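PDB 5F8V: aminotransferase, class V family protein from Trichomonas vaginalis, which probably catalyses the pyridoxal-phosphate-dependent transfer of an amino group between O-phospho-L-serine and 2-oxoglutarate, a step of L-serine biosynthesis. Local coordinates for residues I162-F167 and P297-R302; K280-I285 and M303-F308. One frame throughout, in Å; residues are numbered along the deposited sequence.

Contact 1 and contact 2 interlock along the chain: K280-I285 of contact 2 lies between the two segments of contact 1, and P297-R302 runs directly into M303-F308. Contact 1 ties this connection back to the short hairpin 156-157/162-163 and the loop after it, and contact 2 lays the strand that follows against helix 267-286. Their centres are about 13 Å apart, yet they meet directly: Ser301 O lies 2.7 Å from Tyr282 OH, a hydrogen bond, and Arg300 CD packs 3.6 Å from Tyr282 CE1. Lys202, which carries pyridoxal phosphate, lies in none of the four segments; the two contacts join parts of the fold.

Contact 1 (I162-F167 and P297-R302)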
loop_
_atom_site.group_PDB
_atom_site.type_symbol
_atom_site.label_atom_id
_atom_site.label_comp_id
_atom_site.label_asym_id
_atom_site.label_seq_id
_atom_site.Cartn_x
_atom_site.Cartn_y
_atom_site.Cartn_z
ATOM N N ILE A 162 24.987 -4.255 -9.128
ATOM C CA ILE A 162 25.929 -4.887 -8.177
ATOM C C ILE A 162 25.142 -5.809 -7.229
ATOM O O ILE A 162 24.271 -5.340 -6.513
ATOM C CB ILE A 162 26.705 -3.823 -7.372
ATOM C CG1 ILE A 162 27.511 -2.940 -8.341
ATOM C CG2 ILE A 162 27.648 -4.474 -6.353
ATOM C CD1 ILE A 162 28.347 -1.857 -7.695
ATOM N N GLU A 163 25.456 -7.104 -7.242
ATOM C CA GLU A 163 24.751 -8.118 -6.452
ATOM C C GLU A 163 25.742 -8.941 -5.654
ATOM O O GLU A 163 26.810 -9.290 -6.150
ATOM C CB GLU A 163 23.940 -9.059 -7.358
ATOM C CG GLU A 163 22.970 -9.989 -6.623
ATOM C CD GLU A 163 22.058 -10.778 -7.556
ATOM O OE1 GLU A 163 22.523 -11.242 -8.617
ATOM O OE2 GLU A 163 20.861 -10.941 -7.234
ATOM N N PHE A 164 25.373 -9.259 -4.419
ATOM C CA PHE A 164 26.182 -10.110 -3.563
ATOM C C PHE A 164 25.909 -11.544 -3.933
ATOM O O PHE A 164 24.750 -11.916 -4.106
ATOM C CB PHE A 164 25.814 -9.912 -2.095
ATOM C CG PHE A 164 26.340 -8.647 -1.503
ATOM C CD1 PHE A 164 27.425 -8.674 -0.626
ATOM C CD2 PHE A 164 25.751 -7.429 -1.804
ATOM C CE1 PHE A 164 27.912 -7.505 -0.071
ATOM C CE2 PHE A 164 26.231 -6.257 -1.250
ATOM C CZ PHE A 164 27.307 -6.296 -0.372
ATOM N N GLN A 165 26.958 -12.352 -4.040
ATOM C CA GLN A 165 26.792 -13.791 -4.281
ATOM C C GLN A 165 26.442 -14.561 -2.996
ATOM O O GLN A 165 25.736 -15.567 -3.053
ATOM C CB GLN A 165 28.040 -14.377 -4.948
ATOM C CG GLN A 165 28.327 -13.746 -6.303
ATOM C CD GLN A 165 29.335 -14.523 -7.134
ATOM O OE1 GLN A 165 30.302 -15.075 -6.605
ATOM N NE2 GLN A 165 29.115 -14.565 -8.449
ATOM N N GLN A 166 26.941 -14.081 -1.855
ATOM C CA GLN A 166 26.647 -14.663 -0.537
ATOM C C GLN A 166 26.517 -13.550 0.501
ATOM O O GLN A 166 26.987 -12.437 0.267
ATOM C CB GLN A 166 27.750 -15.652 -0.136
ATOM C CG GLN A 166 29.105 -15.013 0.149
ATOM C CD GLN A 166 30.273 -15.962 -0.061
ATOM O OE1 GLN A 166 30.949 -16.359 0.892
ATOM N NE2 GLN A 166 30.523 -16.324 -1.316
ATOM N N PHE A 167 25.882 -13.839 1.638
ATOM C CA PHE A 167 25.723 -12.830 2.697
ATOM C C PHE A 167 27.094 -12.429 3.259
ATOM O O PHE A 167 27.986 -13.269 3.343
ATOM C CB PHE A 167 24.853 -13.343 3.856
ATOM C CG PHE A 167 23.399 -13.595 3.506
ATOM C CD1 PHE A 167 22.827 -13.184 2.293
ATOM C CD2 PHE A 167 22.581 -14.234 4.434
ATOM C CE1 PHE A 167 21.496 -13.432 2.021
ATOM C CE2 PHE A 167 21.245 -14.473 4.163
ATOM C CZ PHE A 167 20.702 -14.076 2.957
ATOM N N PRO A 297 32.992 -9.415 -12.600
ATOM C CA PRO A 297 32.122 -10.592 -12.785
ATOM C C PRO A 297 31.576 -11.190 -11.481
ATOM O O PRO A 297 30.428 -11.640 -11.442
ATOM C CB PRO A 297 33.026 -11.599 -13.524
ATOM C CG PRO A 297 34.423 -11.117 -13.300
ATOM C CD PRO A 297 34.327 -9.630 -13.196
ATOM N N GLU A 298 32.387 -11.173 -10.428
ATOM C CA GLU A 298 31.963 -11.649 -9.108
ATOM C C GLU A 298 30.848 -10.803 -8.452
ATOM O O GLU A 298 30.163 -11.289 -7.552
ATOM C CB GLU A 298 33.171 -11.800 -8.166
ATOM C CG GLU A 298 33.838 -10.499 -7.715
ATOM C CD GLU A 298 35.064 -10.096 -8.526
ATOM O OE1 GLU A 298 35.934 -9.423 -7.926
ATOM O OE2 GLU A 298 35.159 -10.436 -9.742
ATOM N N TRP A 299 30.673 -9.554 -8.896
ATOM C CA TRP A 299 29.605 -8.664 -8.399
ATOM C C TRP A 299 28.469 -8.363 -9.409
ATOM O O TRP A 299 27.564 -7.579 -9.099
ATOM C CB TRP A 299 30.225 -7.346 -7.943
ATOM C CG TRP A 299 31.266 -7.505 -6.884
ATOM C CD1 TRP A 299 32.600 -7.222 -6.993
ATOM C CD2 TRP A 299 31.063 -7.982 -5.551
ATOM N NE1 TRP A 299 33.240 -7.494 -5.810
ATOM C CE2 TRP A 299 32.321 -7.960 -4.904
ATOM C CE3 TRP A 299 29.942 -8.423 -4.836
ATOM C CZ2 TRP A 299 32.491 -8.373 -3.573
ATOM C CZ3 TRP A 299 30.108 -8.830 -3.503
ATOM C CH2 TRP A 299 31.380 -8.804 -2.890
ATOM N N ARG A 300 28.488 -8.988 -10.585
ATOM C CA ARG A 300 27.479 -8.702 -11.609
ATOM C C ARG A 300 26.101 -9.254 -11.240
ATOM O O ARG A 300 25.957 -10.435 -10.936
ATOM C CB ARG A 300 27.903 -9.224 -12.980
ATOM C CG ARG A 300 28.830 -8.276 -13.714
ATOM C CD ARG A 300 29.250 -8.823 -15.069
ATOM N NE ARG A 300 29.783 -7.766 -15.937
ATOM C CZ ARG A 300 30.278 -7.965 -17.156
ATOM N NH1 ARG A 300 30.340 -9.186 -17.680
ATOM N NH2 ARG A 300 30.726 -6.929 -17.863
ATOM N N SER A 301 25.104 -8.373 -11.271
ATOM C CA SER A 301 23.725 -8.733 -10.994
ATOM C C SER A 301 23.156 -9.655 -12.066
ATOM O O SER A 301 23.426 -9.477 -13.262
ATOM C CB SER A 301 22.873 -7.472 -10.886
ATOM O OG SER A 301 21.501 -7.755 -10.701
ATOM N N ARG A 302 22.378 -10.645 -11.619
ATOM C CA ARG A 302 21.594 -11.476 -12.522
ATOM C C ARG A 302 20.308 -10.767 -12.936
ATOM O O ARG A 302 19.708 -11.148 -13.926
ATOM C CB ARG A 302 21.212 -12.813 -11.871
ATOM C CG ARG A 302 22.382 -13.695 -11.439
ATOM C CD ARG A 302 21.978 -14.713 -10.369
ATOM N NE ARG A 302 21.317 -14.034 -9.255
ATOM C CZ ARG A 302 20.057 -14.216 -8.852
ATOM N NH1 ARG A 302 19.276 -15.155 -9.385
ATOM N NH2 ARG A 302 19.583 -13.460 -7.857
HETATM O O HOH W 1 27.035 -11.389 -8.288
#
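Glu163 and Trp299 carry most of this contact, the first through its carboxylate and backbone, the second through its carbonyl and indole. The backbone bond from Glu163 N to Trp299 O is short and nearly straight (2.8 Å, 167° at the hydrogen). Ile162 CA brings a C-H to the same oxygen, and Ile162 and Arg300 form a single beta bridge. With CG anti to the backbone N (chi1 -169°) and the chain beyond it extended, Glu163 runs past Ser301 to Arg302. There the guanidinium grips it side-on: Arg302 NE reaches Glu163 OE1 at 3.1 Å and Arg302 NH2 reaches Glu163 OE2 at 2.9 Å. Their planes are tilted 16° apart, though both nitrogens approach from out of the carboxylate plane. Arg302 N also bonds to OE1, from the face opposite NE, so that oxygen is held on both sides of its plane. This is consistent with a seam between the large and C-terminal domains of a fold-type I aminotransferase, joining the short hairpin 156-157/162-163 and the loop after it, inserted between strands 148-154 and 174-177, to the approach to strand 304-307. Asn181 on Glu163 OE2, and Asp271 and Ser184 on Arg302, help fix the orientation of both groups. Trp299 turns the edge of its six-membered ring toward the face of Phe164 in a T-shaped pair, centroids 5.5 Å apart, and Gln165 CG rests 3.3 Å from Glu298 O.

Contact 2 (K280-I285 and M303-F308); sequences KVYEAI and MNMPFF
The hydroxyl of Tyr282, hydrogen-bonded to Ser301, ends a ring that takes Met305 over one face. Met305 CG lies 3.3 Å from Tyr282 CZ and just as close to the hydroxyl oxygen, and the two side chains cross at about a right angle. The bend at chi2 (134°) turns the sulfur back toward the helix, where Met305 SD sits 3.7 Å from Val281 CB. The sulfur is also 4.8 Å from the centroid of the Tyr282 ring and 26° off its normal, an oblique Met-aromatic contact. One turn after Val281, Ile285 packs on Phe307: Ile285 CD1 reaches Phe307 CB at 3.7 Å, and CG1 also packs against the start of that aromatic side chain. Phe291 and Phe345 meet the Phe307 ring as well, extending the apolar layer. No hydrogen bond joins the two segments; apolar side chains hold them together, with the axes of helix and strand 9.7 Å apart and nearly parallel at 7°. Strand 304-307 pairs antiparallel with 345-348, and Met365 of helix 355-367 touches Ile285. Helices packed on a small antiparallel sheet in this way are characteristic of the C-terminal alpha-beta domain of class V aminotransferases.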
loop_
_atom_site.group_PDB
_atom_site.type_symbol
_atom_site.label_atom_id
_atom_site.label_comp_id
_atom_site.label_asym_id
_atom_site.label_seq_id
_atom_site.Cartn_x
_atom_site.Cartn_y
_atom_site.Cartn_z
ATOM N N LYS A 280 23.741 -14.684 -21.178
ATOM C CA LYS A 280 23.461 -14.221 -22.549
ATOM C C LYS A 280 23.554 -12.689 -22.683
ATOM O O LYS A 280 24.186 -12.194 -23.611
ATOM C CB LYS A 280 22.081 -14.700 -23.018
ATOM C CG LYS A 280 21.974 -16.205 -23.264
ATOM C CD LYS A 280 20.610 -16.557 -23.851
ATOM C CE LYS A 280 20.589 -17.965 -24.443
ATOM N NZ LYS A 280 19.228 -18.349 -24.921
ATOM N N VAL A 281 22.959 -11.949 -21.746
ATOM C CA VAL A 281 22.961 -10.484 -21.826
ATOM C C VAL A 281 24.394 -9.962 -21.659
ATOM O O VAL A 281 24.814 -9.092 -22.417
ATOM C CB VAL A 281 22.016 -9.809 -20.803
ATOM C CG1 VAL A 281 22.121 -8.295 -20.875
ATOM C CG2 VAL A 281 20.566 -10.234 -21.011
ATOM N N TYR A 282 25.139 -10.505 -20.689
ATOM C CA TYR A 282 26.521 -10.062 -20.444
ATOM C C TYR A 282 27.473 -10.422 -21.575
ATOM O O TYR A 282 28.355 -9.634 -21.902
ATOM C CB TYR A 282 27.072 -10.586 -19.099
ATOM C CG TYR A 282 26.507 -9.852 -17.903
ATOM C CD1 TYR A 282 26.682 -8.480 -17.767
ATOM C CD2 TYR A 282 25.789 -10.527 -16.898
ATOM C CE1 TYR A 282 26.172 -7.794 -16.685
ATOM C CE2 TYR A 282 25.276 -9.840 -15.798
ATOM C CZ TYR A 282 25.475 -8.466 -15.697
ATOM O OH TYR A 282 24.976 -7.728 -14.635
ATOM N N GLU A 283 27.309 -11.604 -22.159
ATOM C CA GLU A 283 28.088 -11.982 -23.338
ATOM C C GLU A 283 27.748 -11.087 -24.554
ATOM O O GLU A 283 28.632 -10.787 -25.340
ATOM C CB GLU A 283 27.957 -13.488 -23.656
ATOM C CG GLU A 283 28.580 -13.977 -24.969
ATOM C CD GLU A 283 30.097 -13.771 -25.084
ATOM O OE1 GLU A 283 30.659 -12.832 -24.478
ATOM O OE2 GLU A 283 30.745 -14.554 -25.815
ATOM N N ALA A 284 26.495 -10.642 -24.681
ATOM C CA ALA A 284 26.129 -9.662 -25.712
ATOM C C ALA A 284 26.770 -8.282 -25.451
ATOM O O ALA A 284 27.172 -7.597 -26.396
ATOM C CB ALA A 284 24.618 -9.541 -25.838
ATOM N N ILE A 285 26.874 -7.885 -24.179
ATOM C CA ILE A 285 27.592 -6.663 -23.823
ATOM C C ILE A 285 29.087 -6.833 -24.139
ATOM O O ILE A 285 29.619 -6.137 -25.001
ATOM C CB ILE A 285 27.398 -6.274 -22.337
ATOM C CG1 ILE A 285 25.935 -5.901 -22.058
ATOM C CG2 ILE A 285 28.330 -5.126 -21.947
ATOM C CD1 ILE A 285 25.546 -5.974 -20.594
ATOM N N MET A 303 19.874 -9.775 -12.156
ATOM C CA MET A 303 18.555 -9.155 -12.288
ATOM C C MET A 303 18.571 -7.843 -13.072
ATOM O O MET A 303 17.616 -7.540 -13.778
ATOM C CB MET A 303 17.969 -8.876 -10.900
ATOM C CG MET A 303 17.763 -10.092 -9.998
ATOM S SD MET A 303 16.373 -11.143 -10.501
ATOM C CE MET A 303 17.253 -12.351 -11.480
ATOM N N ASN A 304 19.634 -7.054 -12.920
ATOM C CA ASN A 304 19.735 -5.742 -13.556
ATOM C C ASN A 304 21.102 -5.609 -14.207
ATOM O O ASN A 304 22.131 -5.695 -13.531
ATOM C CB ASN A 304 19.520 -4.632 -12.527
ATOM C CG ASN A 304 18.237 -4.813 -11.726
ATOM O OD1 ASN A 304 18.249 -5.438 -10.659
ATOM N ND2 ASN A 304 17.111 -4.309 -12.258
ATOM N N MET A 305 21.107 -5.415 -15.521
ATOM C CA MET A 305 22.320 -5.422 -16.312
ATOM C C MET A 305 22.469 -4.070 -16.983
ATOM O O MET A 305 22.034 -3.910 -18.120
ATOM C CB MET A 305 22.236 -6.538 -17.359
ATOM C CG MET A 305 22.410 -7.918 -16.752
ATOM S SD MET A 305 21.232 -9.149 -17.282
ATOM C CE MET A 305 19.879 -8.881 -16.146
ATOM N N PRO A 306 23.063 -3.083 -16.271
ATOM C CA PRO A 306 23.366 -1.831 -16.957
ATOM C C PRO A 306 24.449 -2.035 -18.008
ATOM O O PRO A 306 25.259 -2.964 -17.915
ATOM C CB PRO A 306 23.836 -0.885 -15.841
ATOM C CG PRO A 306 24.125 -1.744 -14.665
ATOM C CD PRO A 306 23.404 -3.045 -14.839
ATOM N N PHE A 307 24.409 -1.198 -19.033
ATOM C CA PHE A 307 25.473 -1.138 -20.029
ATOM C C PHE A 307 25.405 0.195 -20.754
ATOM O O PHE A 307 24.373 0.859 -20.766
ATOM C CB PHE A 307 25.437 -2.333 -20.996
ATOM C CG PHE A 307 24.151 -2.490 -21.768
ATOM C CD1 PHE A 307 23.042 -3.105 -21.194
ATOM C CD2 PHE A 307 24.068 -2.085 -23.098
ATOM C CE1 PHE A 307 21.873 -3.283 -21.915
ATOM C CE2 PHE A 307 22.896 -2.251 -23.827
ATOM C CZ PHE A 307 21.798 -2.858 -23.241
ATOM N N PHE A 308 26.531 0.592 -21.324
ATOM C CA PHE A 308 26.703 1.938 -21.840
ATOM C C PHE A 308 27.369 1.941 -23.197
ATOM O O PHE A 308 27.984 0.963 -23.611
ATOM C CB PHE A 308 27.552 2.751 -20.865
ATOM C CG PHE A 308 26.916 2.935 -19.526
ATOM C CD1 PHE A 308 26.180 4.077 -19.245
ATOM C CD2 PHE A 308 27.062 1.970 -18.539
ATOM C CE1 PHE A 308 25.585 4.247 -18.003
ATOM C CE2 PHE A 308 26.464 2.129 -17.300
ATOM C CZ PHE A 308 25.724 3.269 -17.031
#